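Spermidine/putrescine ABC transporter, periplasmic binding protein (Treponema pallidum, PDB 2V84) probably binds polyamines such as spermidine and putrescine as the extracytoplasmic receptor lipoprotein of an ABC transport system. Local coordinates at residues K154-R159 / D220-H225; A132-N137 / W148-R153; G73-V78 / K264-R269; P37-K42 / Y285-D290; G178-T183 / R319-T324. All blocks are in the same frame, centred on the assembly; numbering follows the deposited sequence.

Interaction 1 of 5, residues K154-R159 / D220-H225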
# COMPACT_ATOMS: atom_id res chain seq x y z
N LYS A 154 -15.51 23.39 -0.43
CA LYS A 154 -15.01 24.69 0.06
C LYS A 154 -15.34 25.00 1.52
O LYS A 154 -14.57 25.72 2.17
CB LYS A 154 -15.41 25.83 -0.88
CG LYS A 154 -14.63 25.76 -2.21
CD LYS A 154 -14.60 27.07 -3.01
CE LYS A 154 -14.05 26.80 -4.42
NZ LYS A 154 -13.84 28.02 -5.27
N ASP A 155 -16.43 24.41 2.02
CA ASP A 155 -16.83 24.51 3.43
C ASP A 155 -15.92 23.76 4.42
O ASP A 155 -15.99 23.99 5.64
CB ASP A 155 -18.31 24.12 3.62
CG ASP A 155 -18.60 22.64 3.36
OD1 ASP A 155 -18.11 22.06 2.38
OD2 ASP A 155 -19.36 22.06 4.16
N LEU A 156 -15.06 22.90 3.88
CA LEU A 156 -14.05 22.18 4.66
C LEU A 156 -12.63 22.64 4.34
O LEU A 156 -11.65 22.02 4.78
CB LEU A 156 -14.19 20.66 4.43
CG LEU A 156 -15.59 20.06 4.63
CD1 LEU A 156 -15.63 18.63 4.12
CD2 LEU A 156 -16.00 20.10 6.09
N ALA A 157 -12.51 23.75 3.61
CA ALA A 157 -11.20 24.25 3.19
C ALA A 157 -10.27 24.49 4.37
O ALA A 157 -10.69 25.02 5.42
CB ALA A 157 -11.35 25.51 2.35
N TYR A 158 -9.01 24.08 4.20
CA TYR A 158 -7.96 24.16 5.22
C TYR A 158 -8.26 23.30 6.45
O TYR A 158 -7.81 23.58 7.56
CB TYR A 158 -7.65 25.62 5.61
CG TYR A 158 -7.70 26.57 4.42
CD1 TYR A 158 -6.83 26.40 3.32
CD2 TYR A 158 -8.63 27.61 4.38
CE1 TYR A 158 -6.88 27.26 2.23
CE2 TYR A 158 -8.69 28.48 3.29
CZ TYR A 158 -7.81 28.31 2.22
OH TYR A 158 -7.89 29.18 1.15
N ARG A 159 -9.06 22.25 6.25
CA ARG A 159 -9.29 21.25 7.28
C ARG A 159 -9.22 19.87 6.66
O ARG A 159 -9.76 18.92 7.19
CB ARG A 159 -10.64 21.48 7.99
CG ARG A 159 -10.72 22.81 8.74
CD ARG A 159 -11.90 22.83 9.71
NE ARG A 159 -13.18 22.89 9.01
CZ ARG A 159 -14.34 22.48 9.52
NH1 ARG A 159 -14.40 21.97 10.75
NH2 ARG A 159 -15.45 22.58 8.79
N ASP A 220 -7.75 18.64 13.71
CA ASP A 220 -7.16 19.62 12.80
C ASP A 220 -7.56 19.36 11.35
O ASP A 220 -7.88 20.30 10.62
CB ASP A 220 -5.64 19.60 12.89
CG ASP A 220 -5.10 20.39 14.07
OD1 ASP A 220 -5.90 20.90 14.90
OD2 ASP A 220 -3.86 20.47 14.16
N PHE A 221 -7.51 18.09 10.94
CA PHE A 221 -8.08 17.70 9.65
C PHE A 221 -9.37 16.97 9.93
O PHE A 221 -9.39 16.08 10.79
CB PHE A 221 -7.17 16.76 8.84
CG PHE A 221 -5.77 17.27 8.60
CD1 PHE A 221 -5.44 18.62 8.71
CD2 PHE A 221 -4.78 16.38 8.20
CE1 PHE A 221 -4.12 19.06 8.46
CE2 PHE A 221 -3.48 16.80 7.94
CZ PHE A 221 -3.15 18.14 8.07
N VAL A 222 -10.45 17.31 9.23
CA VAL A 222 -11.72 16.62 9.47
C VAL A 222 -12.05 15.61 8.37
O VAL A 222 -12.93 14.76 8.52
CB VAL A 222 -12.92 17.60 9.75
CG1 VAL A 222 -12.68 18.40 11.03
CG2 VAL A 222 -13.17 18.52 8.54
N VAL A 223 -11.30 15.70 7.27
CA VAL A 223 -11.35 14.72 6.20
C VAL A 223 -9.90 14.56 5.76
O VAL A 223 -9.21 15.53 5.52
CB VAL A 223 -12.16 15.20 4.98
CG1 VAL A 223 -12.11 14.14 3.89
CG2 VAL A 223 -13.60 15.49 5.34
N ALA A 224 -9.44 13.32 5.67
CA ALA A 224 -8.08 13.10 5.18
C ALA A 224 -7.95 11.86 4.35
O ALA A 224 -8.60 10.86 4.60
CB ALA A 224 -7.07 13.07 6.35
N HIS A 225 -7.09 11.94 3.33
CA HIS A 225 -6.72 10.81 2.49
C HIS A 225 -5.62 9.99 3.21
O HIS A 225 -4.66 10.57 3.73
CB HIS A 225 -6.17 11.41 1.20
CG HIS A 225 -5.83 10.44 0.12
ND1 HIS A 225 -4.94 10.75 -0.87
CD2 HIS A 225 -6.26 9.18 -0.14
CE1 HIS A 225 -4.84 9.73 -1.71
NE2 HIS A 225 -5.63 8.76 -1.29

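Interaction 2 of 5, residues A132-N137 / W148-R153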
# COMPACT_ATOMS: atom_id res chain seq x y z
N ALA A 132 -5.56 2.83 -0.07
CA ALA A 132 -5.77 4.06 0.68
C ALA A 132 -7.22 4.45 0.49
O ALA A 132 -7.87 4.06 -0.47
CB ALA A 132 -4.86 5.17 0.17
N GLY A 133 -7.73 5.22 1.42
CA GLY A 133 -9.09 5.71 1.28
C GLY A 133 -9.20 7.05 1.98
O GLY A 133 -8.24 7.81 2.04
N ILE A 134 -10.40 7.33 2.49
CA ILE A 134 -10.67 8.63 3.11
C ILE A 134 -11.30 8.38 4.46
O ILE A 134 -12.20 7.56 4.58
CB ILE A 134 -11.68 9.46 2.23
CG1 ILE A 134 -11.16 9.60 0.79
CG2 ILE A 134 -11.96 10.84 2.86
CD1 ILE A 134 -12.23 10.03 -0.22
N ALA A 135 -10.82 9.12 5.46
CA ALA A 135 -11.41 9.14 6.79
C ALA A 135 -12.19 10.44 6.95
O ALA A 135 -11.70 11.51 6.61
CB ALA A 135 -10.34 9.02 7.86
N VAL A 136 -13.41 10.36 7.47
CA VAL A 136 -14.21 11.55 7.69
C VAL A 136 -14.56 11.56 9.16
O VAL A 136 -14.94 10.53 9.69
CB VAL A 136 -15.51 11.56 6.88
CG1 VAL A 136 -16.35 12.76 7.27
CG2 VAL A 136 -15.21 11.63 5.37
N ASN A 137 -14.40 12.72 9.79
CA ASN A 137 -14.86 12.94 11.17
C ASN A 137 -16.36 13.28 11.10
O ASN A 137 -16.73 14.39 10.70
CB ASN A 137 -14.02 14.07 11.82
CG ASN A 137 -14.47 14.39 13.23
OD1 ASN A 137 -15.62 14.16 13.58
ND2 ASN A 137 -13.56 14.94 14.05
N TRP A 148 -14.29 10.89 -3.91
CA TRP A 148 -13.10 11.76 -3.95
C TRP A 148 -13.44 13.24 -4.04
O TRP A 148 -12.63 14.09 -3.71
CB TRP A 148 -12.19 11.37 -5.13
CG TRP A 148 -11.63 9.98 -4.97
CD1 TRP A 148 -12.02 8.86 -5.64
CD2 TRP A 148 -10.62 9.55 -4.03
NE1 TRP A 148 -11.33 7.76 -5.19
CE2 TRP A 148 -10.46 8.15 -4.20
CE3 TRP A 148 -9.84 10.20 -3.07
CZ2 TRP A 148 -9.55 7.39 -3.45
CZ3 TRP A 148 -8.94 9.46 -2.32
CH2 TRP A 148 -8.79 8.06 -2.52
N SER A 149 -14.61 13.55 -4.59
CA SER A 149 -14.99 14.94 -4.76
C SER A 149 -15.19 15.61 -3.41
O SER A 149 -15.47 16.80 -3.34
CB SER A 149 -16.24 15.05 -5.62
OG SER A 149 -15.89 14.81 -6.99
N ILE A 150 -15.04 14.85 -2.32
CA ILE A 150 -15.13 15.44 -0.98
C ILE A 150 -14.02 16.49 -0.81
O ILE A 150 -14.13 17.45 -0.06
CB ILE A 150 -15.06 14.36 0.14
CG1 ILE A 150 -15.44 14.98 1.50
CG2 ILE A 150 -13.66 13.67 0.17
CD1 ILE A 150 -15.94 13.97 2.52
N PHE A 151 -12.93 16.31 -1.56
CA PHE A 151 -11.83 17.27 -1.48
C PHE A 151 -12.07 18.59 -2.21
O PHE A 151 -11.30 19.53 -2.07
CB PHE A 151 -10.51 16.58 -1.89
CG PHE A 151 -10.11 15.49 -0.93
CD1 PHE A 151 -9.65 15.82 0.34
CD2 PHE A 151 -10.20 14.14 -1.30
CE1 PHE A 151 -9.28 14.83 1.25
CE2 PHE A 151 -9.83 13.14 -0.42
CZ PHE A 151 -9.38 13.49 0.87
N SER A 152 -13.18 18.69 -2.95
CA SER A 152 -13.55 19.95 -3.58
C SER A 152 -14.52 20.77 -2.71
O SER A 152 -15.00 21.82 -3.14
CB SER A 152 -14.12 19.68 -4.97
OG SER A 152 -15.44 19.20 -4.81
N ARG A 153 -14.79 20.30 -1.49
CA ARG A 153 -15.70 20.99 -0.57
C ARG A 153 -15.08 22.23 0.04
O ARG A 153 -14.24 22.12 0.92
CB ARG A 153 -16.17 20.06 0.54
CG ARG A 153 -17.16 19.06 0.01
CD ARG A 153 -17.88 18.32 1.08
NE ARG A 153 -18.57 19.15 2.08
CZ ARG A 153 -19.34 18.59 3.00
NH1 ARG A 153 -19.52 17.28 2.98
NH2 ARG A 153 -19.94 19.32 3.93

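Interaction 3 of 5, residues G73-V78 / K264-R269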
# COMPACT_ATOMS: atom_id res chain seq x y z
N GLY A 73 22.79 -6.00 0.51
CA GLY A 73 23.03 -7.27 1.19
C GLY A 73 21.79 -8.05 1.60
O GLY A 73 21.90 -9.04 2.32
N TYR A 74 20.61 -7.61 1.16
CA TYR A 74 19.34 -8.15 1.68
C TYR A 74 18.86 -9.46 1.05
O TYR A 74 19.14 -9.74 -0.12
CB TYR A 74 18.23 -7.10 1.63
CG TYR A 74 18.56 -5.88 2.44
CD1 TYR A 74 18.35 -5.84 3.82
CD2 TYR A 74 19.10 -4.75 1.82
CE1 TYR A 74 18.68 -4.70 4.56
CE2 TYR A 74 19.42 -3.62 2.55
CZ TYR A 74 19.21 -3.60 3.91
OH TYR A 74 19.54 -2.46 4.62
N ASP A 75 18.14 -10.23 1.85
CA ASP A 75 17.59 -11.50 1.41
C ASP A 75 16.14 -11.35 1.00
O ASP A 75 15.68 -12.08 0.15
CB ASP A 75 17.72 -12.54 2.51
CG ASP A 75 19.16 -12.79 2.88
OD1 ASP A 75 19.95 -13.04 1.96
OD2 ASP A 75 19.49 -12.74 4.08
N LEU A 76 15.44 -10.39 1.61
CA LEU A 76 14.03 -10.14 1.28
C LEU A 76 13.82 -8.64 1.22
O LEU A 76 14.44 -7.90 1.98
CB LEU A 76 13.10 -10.73 2.35
CG LEU A 76 12.81 -12.22 2.22
CD1 LEU A 76 11.99 -12.67 3.41
CD2 LEU A 76 12.11 -12.55 0.87
N VAL A 77 12.95 -8.21 0.31
CA VAL A 77 12.52 -6.81 0.21
C VAL A 77 11.03 -6.85 -0.11
O VAL A 77 10.54 -7.89 -0.51
CB VAL A 77 13.33 -6.05 -0.88
CG1 VAL A 77 12.99 -6.62 -2.29
CG2 VAL A 77 13.07 -4.58 -0.82
N VAL A 78 10.30 -5.76 0.12
CA VAL A 78 8.85 -5.79 -0.05
C VAL A 78 8.34 -4.61 -0.93
O VAL A 78 7.83 -3.61 -0.41
CB VAL A 78 8.14 -5.85 1.34
CG1 VAL A 78 6.60 -5.87 1.20
CG2 VAL A 78 8.63 -7.06 2.17
N LYS A 264 18.68 -9.41 -5.98
CA LYS A 264 19.87 -9.95 -6.62
C LYS A 264 21.02 -9.97 -5.62
O LYS A 264 21.24 -8.99 -4.89
CB LYS A 264 20.26 -9.14 -7.87
CG LYS A 264 21.56 -9.63 -8.51
CD LYS A 264 22.04 -8.72 -9.63
CE LYS A 264 23.45 -9.08 -10.02
NZ LYS A 264 23.63 -9.06 -11.49
N GLY A 265 21.74 -11.09 -5.58
CA GLY A 265 22.88 -11.26 -4.68
C GLY A 265 22.55 -11.69 -3.26
O GLY A 265 23.43 -11.68 -2.40
N ALA A 266 21.30 -12.08 -3.01
CA ALA A 266 20.88 -12.56 -1.68
C ALA A 266 21.77 -13.69 -1.19
O ALA A 266 21.95 -14.69 -1.90
CB ALA A 266 19.42 -13.02 -1.72
N ARG A 267 22.31 -13.54 0.02
CA ARG A 267 23.27 -14.51 0.59
C ARG A 267 22.59 -15.70 1.23
O ARG A 267 23.17 -16.78 1.30
CB ARG A 267 24.15 -13.86 1.66
CG ARG A 267 24.99 -12.69 1.24
CD ARG A 267 25.57 -12.06 2.49
NE ARG A 267 26.25 -10.79 2.22
CZ ARG A 267 25.77 -9.59 2.55
NH1 ARG A 267 24.58 -9.47 3.16
NH2 ARG A 267 26.47 -8.50 2.26
N ASN A 268 21.37 -15.50 1.73
CA ASN A 268 20.60 -16.56 2.38
C ASN A 268 19.24 -16.80 1.74
O ASN A 268 18.21 -16.44 2.32
CB ASN A 268 20.41 -16.25 3.87
CG ASN A 268 20.32 -17.50 4.72
OD1 ASN A 268 19.73 -18.52 4.33
ND2 ASN A 268 20.93 -17.44 5.90
N ARG A 269 19.22 -17.42 0.56
CA ARG A 269 17.96 -17.70 -0.13
C ARG A 269 17.11 -18.69 0.66
O ARG A 269 15.89 -18.60 0.66
CB ARG A 269 18.21 -18.21 -1.56
CG ARG A 269 18.68 -17.12 -2.54
CD ARG A 269 19.06 -17.71 -3.89
NE ARG A 269 18.00 -18.55 -4.46
CZ ARG A 269 16.95 -18.09 -5.14
NH1 ARG A 269 16.81 -16.80 -5.39
NH2 ARG A 269 16.03 -18.94 -5.61

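Interaction 4 of 5, residues P37-K42 / Y285-D290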
# COMPACT_ATOMS: atom_id res chain seq x y z
N PRO A 37 5.23 -7.29 11.59
CA PRO A 37 5.04 -7.19 13.04
C PRO A 37 6.15 -7.90 13.81
O PRO A 37 6.34 -9.12 13.64
CB PRO A 37 3.71 -7.92 13.26
CG PRO A 37 3.01 -7.83 11.96
CD PRO A 37 4.09 -7.95 10.94
N THR A 38 6.86 -7.15 14.66
CA THR A 38 7.99 -7.70 15.42
C THR A 38 7.63 -9.00 16.12
O THR A 38 8.49 -9.86 16.29
CB THR A 38 8.53 -6.71 16.48
OG1 THR A 38 7.44 -6.20 17.24
CG2 THR A 38 9.28 -5.55 15.83
N SER A 39 6.36 -9.14 16.50
CA SER A 39 5.87 -10.35 17.15
C SER A 39 6.06 -11.58 16.28
O SER A 39 6.36 -12.67 16.77
CB SER A 39 4.41 -10.21 17.53
OG SER A 39 3.62 -9.98 16.38
N LEU A 40 5.87 -11.41 14.97
CA LEU A 40 6.08 -12.47 14.00
C LEU A 40 7.56 -12.72 13.75
O LEU A 40 7.99 -13.88 13.55
CB LEU A 40 5.35 -12.11 12.69
CG LEU A 40 3.84 -12.35 12.73
CD1 LEU A 40 3.12 -11.75 11.52
CD2 LEU A 40 3.51 -13.83 12.88
N ILE A 41 8.36 -11.66 13.76
CA ILE A 41 9.81 -11.78 13.63
C ILE A 41 10.43 -12.60 14.78
O ILE A 41 11.22 -13.50 14.53
CB ILE A 41 10.49 -10.41 13.47
CG1 ILE A 41 10.31 -9.90 12.04
CG2 ILE A 41 11.99 -10.46 13.87
CD1 ILE A 41 10.50 -8.43 11.89
N LYS A 42 10.05 -12.28 16.02
CA LYS A 42 10.49 -13.03 17.20
C LYS A 42 10.17 -14.52 17.06
O LYS A 42 10.99 -15.36 17.43
CB LYS A 42 9.83 -12.50 18.49
CG LYS A 42 9.64 -10.98 18.62
CD LYS A 42 10.47 -10.36 19.76
CE LYS A 42 11.75 -9.67 19.25
NZ LYS A 42 12.35 -10.35 18.03
N TYR A 285 -0.19 -15.32 9.28
CA TYR A 285 -0.76 -14.32 8.38
C TYR A 285 -1.91 -13.58 9.05
O TYR A 285 -2.01 -12.35 8.96
CB TYR A 285 -1.20 -14.90 7.04
CG TYR A 285 -1.34 -13.79 6.03
CD1 TYR A 285 -0.21 -13.19 5.47
CD2 TYR A 285 -2.59 -13.30 5.67
CE1 TYR A 285 -0.31 -12.16 4.56
CE2 TYR A 285 -2.71 -12.25 4.77
CZ TYR A 285 -1.57 -11.69 4.23
OH TYR A 285 -1.68 -10.65 3.33
N ALA A 286 -2.76 -14.32 9.76
CA ALA A 286 -3.85 -13.69 10.50
C ALA A 286 -3.33 -12.75 11.58
O ALA A 286 -3.90 -11.68 11.77
CB ALA A 286 -4.76 -14.72 11.08
N GLU A 287 -2.25 -13.12 12.26
CA GLU A 287 -1.62 -12.22 13.24
C GLU A 287 -1.09 -10.94 12.59
O GLU A 287 -1.15 -9.86 13.18
CB GLU A 287 -0.52 -12.95 14.03
CG GLU A 287 0.34 -12.04 14.93
CD GLU A 287 1.42 -12.80 15.68
OE1 GLU A 287 1.19 -13.97 16.01
OE2 GLU A 287 2.50 -12.23 15.95
N PHE A 288 -0.58 -11.07 11.36
CA PHE A 288 -0.18 -9.92 10.56
C PHE A 288 -1.37 -9.00 10.28
O PHE A 288 -1.29 -7.79 10.50
CB PHE A 288 0.48 -10.37 9.25
CG PHE A 288 0.52 -9.29 8.18
CD1 PHE A 288 1.28 -8.13 8.36
CD2 PHE A 288 -0.19 -9.44 7.00
CE1 PHE A 288 1.31 -7.14 7.40
CE2 PHE A 288 -0.17 -8.44 6.02
CZ PHE A 288 0.58 -7.29 6.23
N LEU A 289 -2.47 -9.57 9.79
CA LEU A 289 -3.64 -8.77 9.43
C LEU A 289 -4.24 -8.07 10.63
O LEU A 289 -4.62 -6.90 10.55
CB LEU A 289 -4.69 -9.65 8.75
CG LEU A 289 -4.26 -10.33 7.46
CD1 LEU A 289 -5.30 -11.36 7.07
CD2 LEU A 289 -4.00 -9.33 6.31
N ASP A 290 -4.30 -8.79 11.74
CA ASP A 290 -4.91 -8.29 12.99
C ASP A 290 -4.11 -7.15 13.58
O ASP A 290 -4.66 -6.33 14.33
CB ASP A 290 -4.95 -9.41 14.02
CG ASP A 290 -6.07 -10.40 13.78
OD1 ASP A 290 -6.91 -10.20 12.89
OD2 ASP A 290 -6.10 -11.40 14.51

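Interaction 5 of 5, residues G178-T183 / R319-T324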
# COMPACT_ATOMS: atom_id res chain seq x y z
N GLY A 178 -12.95 8.89 -14.62
CA GLY A 178 -13.28 7.69 -15.40
C GLY A 178 -12.11 7.18 -16.22
O GLY A 178 -12.28 6.40 -17.17
N TYR A 179 -10.91 7.61 -15.85
CA TYR A 179 -9.70 7.20 -16.55
C TYR A 179 -8.91 6.15 -15.75
O TYR A 179 -9.02 6.07 -14.53
CB TYR A 179 -8.83 8.41 -16.84
CG TYR A 179 -9.50 9.47 -17.71
CD1 TYR A 179 -10.35 9.10 -18.76
CD2 TYR A 179 -9.27 10.82 -17.50
CE1 TYR A 179 -10.96 10.05 -19.56
CE2 TYR A 179 -9.87 11.79 -18.29
CZ TYR A 179 -10.71 11.40 -19.33
OH TYR A 179 -11.31 12.34 -20.14
N ASN A 180 -8.12 5.35 -16.46
CA ASN A 180 -7.34 4.33 -15.79
C ASN A 180 -6.30 4.96 -14.86
O ASN A 180 -5.56 5.86 -15.30
CB ASN A 180 -6.65 3.40 -16.80
CG ASN A 180 -6.24 2.10 -16.17
OD1 ASN A 180 -5.19 2.00 -15.56
ND2 ASN A 180 -7.10 1.10 -16.30
N VAL A 181 -6.23 4.51 -13.61
CA VAL A 181 -5.24 5.07 -12.68
C VAL A 181 -3.81 4.85 -13.18
O VAL A 181 -2.86 5.43 -12.65
CB VAL A 181 -5.41 4.59 -11.17
CG1 VAL A 181 -6.88 4.61 -10.75
CG2 VAL A 181 -4.83 3.24 -10.93
N ASN A 182 -3.66 4.04 -14.24
CA ASN A 182 -2.37 3.80 -14.85
C ASN A 182 -2.28 4.31 -16.28
O ASN A 182 -1.39 3.90 -17.03
CB ASN A 182 -2.03 2.29 -14.87
CG ASN A 182 -2.11 1.66 -13.50
OD1 ASN A 182 -1.43 2.11 -12.58
ND2 ASN A 182 -2.95 0.64 -13.35
N THR A 183 -3.19 5.21 -16.65
CA THR A 183 -3.27 5.71 -18.02
C THR A 183 -1.94 6.26 -18.53
O THR A 183 -1.10 6.74 -17.75
CB THR A 183 -4.42 6.74 -18.20
OG1 THR A 183 -4.75 6.82 -19.60
CG2 THR A 183 -4.02 8.13 -17.68
N ARG A 319 -13.68 -3.32 -6.95
CA ARG A 319 -13.96 -2.32 -8.00
C ARG A 319 -12.75 -1.47 -8.37
O ARG A 319 -12.73 -0.83 -9.43
CB ARG A 319 -15.08 -1.39 -7.55
CG ARG A 319 -16.41 -2.07 -7.40
CD ARG A 319 -17.47 -1.10 -6.97
NE ARG A 319 -18.80 -1.67 -7.15
CZ ARG A 319 -19.92 -0.96 -7.20
NH1 ARG A 319 -19.89 0.36 -7.07
NH2 ARG A 319 -21.08 -1.58 -7.38
N GLY A 320 -11.77 -1.44 -7.48
CA GLY A 320 -10.59 -0.60 -7.62
C GLY A 320 -9.60 -1.10 -8.64
O GLY A 320 -9.71 -2.23 -9.10
N THR A 321 -8.63 -0.26 -8.99
CA THR A 321 -7.63 -0.59 -9.99
C THR A 321 -6.26 -0.67 -9.37
O THR A 321 -5.80 0.28 -8.74
CB THR A 321 -7.62 0.44 -11.17
OG1 THR A 321 -8.87 0.38 -11.87
CG2 THR A 321 -6.52 0.11 -12.22
N LEU A 322 -5.60 -1.81 -9.56
CA LEU A 322 -4.24 -2.03 -9.07
C LEU A 322 -3.26 -1.08 -9.74
O LEU A 322 -3.23 -1.01 -10.96
CB LEU A 322 -3.83 -3.50 -9.34
CG LEU A 322 -2.52 -3.96 -8.70
CD1 LEU A 322 -2.73 -4.06 -7.19
CD2 LEU A 322 -2.02 -5.29 -9.28
N LYS A 323 -2.47 -0.35 -8.95
CA LYS A 323 -1.46 0.55 -9.51
C LYS A 323 -0.34 -0.27 -10.12
O LYS A 323 0.18 -1.21 -9.50
CB LYS A 323 -0.88 1.46 -8.41
CG LYS A 323 -1.87 2.51 -7.87
CD LYS A 323 -1.22 3.26 -6.71
CE LYS A 323 -1.03 2.36 -5.50
NZ LYS A 323 -0.34 3.07 -4.36
N THR A 324 0.01 0.07 -11.36
CA THR A 324 0.97 -0.72 -12.08
C THR A 324 2.09 0.16 -12.60
O THR A 324 2.04 1.39 -12.49
CB THR A 324 0.33 -1.42 -13.31
OG1 THR A 324 -0.10 -0.42 -14.24
CG2 THR A 324 -0.86 -2.29 -12.91

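Interaction 1 of 5, residues K154-R159 / D220-H225
Leu156 opens the contact by spreading its two methyl groups over consecutive valines of 220-225. CD1 lies 3.9 Å from Val223 CG2, the two side chains crossing at about a right angle, while CD2 lies 4.1 Å from Val222 CG2. Both valines can be reached from one leucine because Val222 leads toward 154-159 and Val223 offers its CG2 branch from the side. The chain then reverses through a type II beta turn from Leu156 to Arg159, closed by a bond from Arg159 N to Leu156 O, with Tyr158 at positive phi (63°) in the third position. Arg159 carries the polar part. Its carbonyl O accepts from Val222 N at 2.7 Å with an N-H...O angle of 159°, and the same oxygen lies 3.2 Å from Phe221 CA in a CA-H...O contact. Beyond the backbone, the Arg159 side chain bends at chi3 (-70°), folding the guanidinium back so that Val222 CG2 sits 4.2 Å above the centre of one of its faces. A weak, fairly straight bond from NH2 to Asp155 O, in the guanidinium plane, is consistent with that orientation. The contact joins the loop before strand 160-162 to the start of strand 223-226 in the mixed sheet; 160-162 runs parallel to 223-226, whose other neighbour is the antiparallel strand 125-137, with Val222 and Ala224 bonded through their backbones to Asn137 and Ala135.

Interaction 2 of 5, residues A132-N137 / W148-R153
Ile134 points its CG1-CD1 arm from the strand against Trp148, Ile150 and Phe151. The indole is met over a face: CD1 stands 3.7 Å above the Trp148 plane, displaced toward the rim, and lies 4.1 Å from the centroid of the six-membered ring at 27° off the normal, which defines a CH-pi contact. CG1 follows along the same ring, 3.8 Å from Trp148 CZ3. The phenyl ring of Phe151 is approached obliquely, Ile134 CD1 lying 3.9 Å from CE2 as the two side chains slide past each other in opposite directions. With CG1 anti to the carbonyl carbon (chi1 -55°) and the arm extended at chi2, the delta methyl of Ile134 is carried far enough to meet all three partners. Here a 3-10 segment, 148-152, lies against strand 125-137 of the mixed sheet; Ile150 points toward the strand, Trp148 and Phe151 leave to the side and bring their ring ends nearer, and Ser149 points away. Ile150 divides its branches between two strand residues, Ile134 and Val136, two positions apart. CG2 packs 3.9 Å from Ile134 CD1, and CD1, at the end of the branch anti to the backbone N (chi1 -169°), reaches 3.8 Å from Val136 CG2. Trp148 NE1 is hydrogen-bonded to Ser253 OG, and the His225 and indole rings meet edge to face. The Trp148 side chain lies about 6 Å from that of Glu168, a residue predicted to bind spermidine.

Interaction 3 of 5, residues G73-V78 / K264-R269
Asp75 and Asn268 provide the hydrogen bond of this contact: Asn268 N donates to Asp75 OD1 at 2.8 Å with an N-H...O angle of 163°. The donor stands above the carboxylate plane, 47° out of it. Arg267 N lies 3.1 Å from the same OD1, placing two consecutive amides close to one carboxylate oxygen. Asp75 brings its carboxylate there with CG anti to the carbonyl carbon (chi1 -61°), while OD2 accepts from Tyr28 N, giving the two oxygens different partners.

Close polar approach without a proper bond is seen at Gly73. The extended Arg267 side chain brings NH1 within 2.8 Å of Gly73 O, but the angle is poor; its guanidinium also lies beside Gly73 CA, 3.3 Å from NH1, where a glycine offers no side chain to obstruct it. The guanidinium has a cation-pi partner in Tyr28.

Van der Waals contacts fill in between. Ala266 CB points toward 73-78 and sits 3.7 Å from Tyr74 O, and Asn268 CB lies 3.6 Å from Asp75 OD2, with the carboxylate and amide planes nearly perpendicular.

In the fold, Asn268 is the N-cap residue of helix 269-279, its OD1 bonded to Leu271 N. Asp75 therefore ties the start of that helix to the edge of the parallel sheet, where strand 76-77 flanks strand 26-32.

Interaction 4 of 5, residues P37-K42 / Y285-D290
Glu287 reaches across from helix 282-292 to the first turn of helix 38-48, where Ser39 OG donates to its OE2 over a short 2.5 Å. The hydroxyl meets OE2 on the anti side, 15° out of the carboxylate plane. Extension of the glutamate chain, with CG anti to the backbone N (chi1 172°), carries the carboxylate to the serine, and on the way it runs against Leu40, which comes from the opposite direction: Leu40 CG is 3.5 Å from Glu287 OE2 and Leu40 CD2 is 3.6 Å from Glu287 CD. Phe288, next along the helix, supplies the apolar half. Its CB receives Leu40 CD1 at 3.7 Å, the side chains crossing at about a right angle, and the edge of its ring, at CD1, touches Pro37 CD at 3.8 Å. Pro37 is the N-cap residue of helix 38-48. The two short helical segments are close to antiparallel, their axes 156° apart and 10.1 Å at closest approach. OE1 of Glu287 forms a salt bridge with Lys43, so the carboxylate is shared between a hydroxyl and an ammonium group of one helix; these partners would be expected to stabilise its negative charge beside an otherwise apolar interface.

Interaction 5 of 5, residues G178-T183 / R319-T324
A type I beta turn, Asn180 to Thr183, presents Asn182 to the short strand 321-322 and the residues that follow it. The Asn182 amide bonds the backbone at two points. Its ND2 donates to Leu322 O at 2.9 Å, nearly straight at 167° and with the acceptor only 5° out of the amide plane. Its OD1 accepts from Thr324 N at 2.8 Å, but there the donor stands well above the carbonyl plane, so no lone pair is singled out. Using both ends of the amide on residues two apart fixes the rotation of the side chain about chi2 (-56°). Thr324 crosses it at about a right angle, its OG1 packing against the amide without a hydrogen bond to it. Apolar contact lies alongside: Val181 CG2 packs 3.8 Å from Thr321 CG2 as the side chains pass in opposite directions. The same Thr321 methyl packs against the amide nitrogen, 3.8 Å from Asn182 ND2. Lys323 turns its end away, to a salt bridge with Glu168, a residue predicted to bind spermidine, and to a bound MES molecule, probably from the crystallisation liquor, which may mark the pocket. Arg167, also predicted to bind spermidine, donates to Val181 O and Thr324 O. The turn lies between helix 166-176, closed by a Schellman motif at Gly178, and helix 186-200, while strand 321-322 runs parallel to strand 254-260 of the mixed sheet.

The five contacts divide between the two sides of the molecule, as expected of a two-lobed solute-binding protein. Interactions 1 and 2, with centres about 8 Å apart, touch through backbone bonds between neighbouring strands 223-226 and 125-137. Interaction 5, its centre about 18 Å from that of interaction 2, reaches the same mixed sheet through strand 321-322. The centres of interactions 3 and 4 are about 21 Å apart, and the centre of interaction 3 is about 43 Å from that of interaction 1. Along the chain, interaction 4 encloses interaction 3, which encloses 2 and then 1 in series; interaction 5 crosses 1, 3 and 4. The chain thus passes between the lobes more than once, with interaction 5 nearest the predicted polyamine site.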